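PDB 5ODK: single-stranded DNA-binding protein from Enterobacter phage Enc34, which probably binds single-stranded DNA through an OB fold during phage DNA replication. Local coordinates for residues A[116-121]-A[128-133]. Sequence-based numbering, arbitrary orientation. Where two conformers were deposited one is given.
Sequences STRPDV and ELESPN
A salt-bridge network of Arg118, Glu128 and Glu130 joins the loop leading into edge strand 120-122 of this OB-fold protein to the loop before helix 132-138. Arginine suits the centre because its flat guanidinium can be engaged over a face and at its edge at once. Glu128 uses the face: its carboxylate lies nearly parallel, the planes 12° apart, and Glu128 OE2 sits over the guanidinium centre, 3.2 Å from Arg118 NH2, an attraction of charges alone, since no N-H points at that oxygen. Glu130 comes to the edge, where OE1 lies in the guanidinium plane and accepts a hydrogen bond from Arg118 NH1 at 2.9 Å. Two waters in the same plane join the arginine to Glu130, one through its backbone O and the other through OE2. Arg118 NE turns back to Pro119 O (2.9 Å), which helps fix the rotation of the group.

Glu128 also reaches the strand. With CG anti to the backbone N (chi1 174°) and a bend at chi2, its carboxylate curls back to straddle Val121 N, which donates to Glu128 OE2 (3.1 Å) and Glu128 OE1 (3.2 Å) on their syn sides but tilted out of the carboxylate plane. Asp120 OD2 accepts a hydrogen bond from the backbone N of Leu2. The branched apolar side chains of Val121 and Leu129 both pack on Ile135 of helix 132-138. Between their backbones, Leu129 N donates an almost straight hydrogen bond to Val121 O at 2.8 Å.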
loop_
_atom_site.group_PDB
_atom_site.type_symbol
_atom_site.label_atom_id
_atom_site.label_comp_id
_atom_site.label_asym_id
_atom_site.label_seq_id
_atom_site.Cartn_x
_atom_site.Cartn_y
_atom_site.Cartn_z
ATOM N N SER A 116 3.947 -4.481 11.526
ATOM C CA SER A 116 4.518 -5.499 12.408
ATOM C C SER A 116 3.566 -6.631 12.709
ATOM O O SER A 116 3.998 -7.649 13.175
ATOM C CB SER A 116 5.019 -4.885 13.702
ATOM O OG SER A 116 3.971 -4.224 14.372
ATOM N N THR A 117 2.295 -6.460 12.427
ATOM C CA THR A 117 1.345 -7.546 12.553
ATOM C C THR A 117 0.757 -7.921 11.211
ATOM O O THR A 117 0.685 -7.087 10.313
ATOM C CB THR A 117 0.310 -7.202 13.593
ATOM O OG1 THR A 117 -0.319 -8.406 14.026
ATOM C CG2 THR A 117 -0.701 -6.222 13.098
ATOM N N ARG A 118 0.345 -9.185 11.025
ATOM C CA ARG A 118 -0.065 -9.629 9.715
ATOM C C ARG A 118 -1.335 -8.890 9.266
ATOM O O ARG A 118 -2.326 -8.863 9.989
ATOM C CB ARG A 118 -0.333 -11.149 9.720
ATOM C CG ARG A 118 -0.595 -11.713 8.316
ATOM C CD ARG A 118 -1.620 -12.890 8.279
ATOM N NE ARG A 118 -3.006 -12.507 8.648
ATOM C CZ ARG A 118 -3.899 -13.300 9.221
ATOM N NH1 ARG A 118 -3.692 -14.621 9.307
ATOM N NH2 ARG A 118 -5.077 -12.803 9.603
ATOM N N PRO A 119 -1.296 -8.331 8.057
ATOM C CA PRO A 119 -2.555 -7.767 7.514
ATOM C C PRO A 119 -3.577 -8.849 7.231
ATOM O O PRO A 119 -3.215 -10.047 7.173
ATOM C CB PRO A 119 -2.136 -7.125 6.209
ATOM C CG PRO A 119 -0.888 -7.843 5.835
ATOM C CD PRO A 119 -0.180 -8.237 7.113
ATOM N N ASP A 120 -4.830 -8.469 7.087
ATOM C CA ASP A 120 -5.789 -9.407 6.549
ATOM C C ASP A 120 -5.295 -9.772 5.162
ATOM O O ASP A 120 -4.901 -8.892 4.385
ATOM C CB ASP A 120 -7.191 -8.800 6.420
ATOM C CG ASP A 120 -7.846 -8.454 7.722
ATOM O OD1 ASP A 120 -7.333 -8.710 8.803
ATOM O OD2 ASP A 120 -8.950 -7.878 7.659
ATOM N N VAL A 121 -5.332 -11.062 4.823
ATOM C CA VAL A 121 -4.931 -11.542 3.505
ATOM C C VAL A 121 -6.081 -12.353 2.949
ATOM O O VAL A 121 -6.396 -13.424 3.500
ATOM C CB VAL A 121 -3.657 -12.398 3.564
ATOM C CG1 VAL A 121 -3.275 -12.869 2.177
ATOM C CG2 VAL A 121 -2.514 -11.630 4.201
ATOM N N GLU A 128 -10.390 -15.060 4.174
ATOM C CA GLU A 128 -9.133 -14.913 4.893
ATOM C C GLU A 128 -8.305 -16.202 4.808
ATOM O O GLU A 128 -8.795 -17.280 5.082
ATOM C CB GLU A 128 -9.359 -14.539 6.354
ATOM C CG GLU A 128 -8.079 -14.512 7.201
ATOM C CD GLU A 128 -7.121 -13.352 6.855
ATOM O OE1 GLU A 128 -7.566 -12.196 6.822
ATOM O OE2 GLU A 128 -5.882 -13.527 6.626
ATOM N N LEU A 129 -7.052 -16.030 4.440
ATOM C CA LEU A 129 -6.089 -17.088 4.463
ATOM C C LEU A 129 -5.336 -17.100 5.767
ATOM O O LEU A 129 -5.172 -16.082 6.424
ATOM C CB LEU A 129 -5.136 -16.977 3.292
ATOM C CG LEU A 129 -5.806 -17.046 1.923
ATOM C CD1 LEU A 129 -4.766 -16.822 0.830
ATOM C CD2 LEU A 129 -6.519 -18.369 1.730
ATOM N N GLU A 130 -4.857 -18.281 6.136
ATOM C CA GLU A 130 -4.118 -18.440 7.391
ATOM C C GLU A 130 -2.757 -19.090 7.190
ATOM O O GLU A 130 -1.799 -18.711 7.835
ATOM C CB GLU A 130 -4.909 -19.298 8.361
ATOM C CG GLU A 130 -6.253 -18.759 8.738
ATOM C CD GLU A 130 -6.200 -17.440 9.501
ATOM O OE1 GLU A 130 -5.115 -17.040 9.998
ATOM O OE2 GLU A 130 -7.272 -16.806 9.626
ATOM N N SER A 131 -2.674 -20.128 6.363
ATOM C CA SER A 131 -1.405 -20.836 6.159
ATOM C C SER A 131 -0.373 -19.944 5.521
ATOM O O SER A 131 -0.633 -19.386 4.462
ATOM C CB SER A 131 -1.662 -22.058 5.268
ATOM O OG SER A 131 -0.523 -22.476 4.610
ATOM N N PRO A 132 0.814 -19.805 6.130
ATOM C CA PRO A 132 1.846 -19.039 5.432
ATOM C C PRO A 132 2.158 -19.529 4.014
ATOM O O PRO A 132 2.283 -18.717 3.086
ATOM C CB PRO A 132 3.051 -19.134 6.363
ATOM C CG PRO A 132 2.416 -19.235 7.733
ATOM C CD PRO A 132 1.205 -20.096 7.518
ATOM N N ASN A 133 2.266 -20.848 3.824
ATOM C CA ASN A 133 2.568 -21.345 2.489
ATOM C C ASN A 133 1.451 -20.978 1.502
ATOM O O ASN A 133 1.721 -20.622 0.352
ATOM C CB ASN A 133 2.771 -22.869 2.462
ATOM C CG ASN A 133 4.049 -23.368 3.151
ATOM O OD1 ASN A 133 4.259 -24.585 3.189
ATOM N ND2 ASN A 133 4.912 -22.503 3.605
HETATM O O HOH W 1 -1.336 -16.090 8.699
HETATM O O HOH W 2 -7.032 -14.449 10.775
#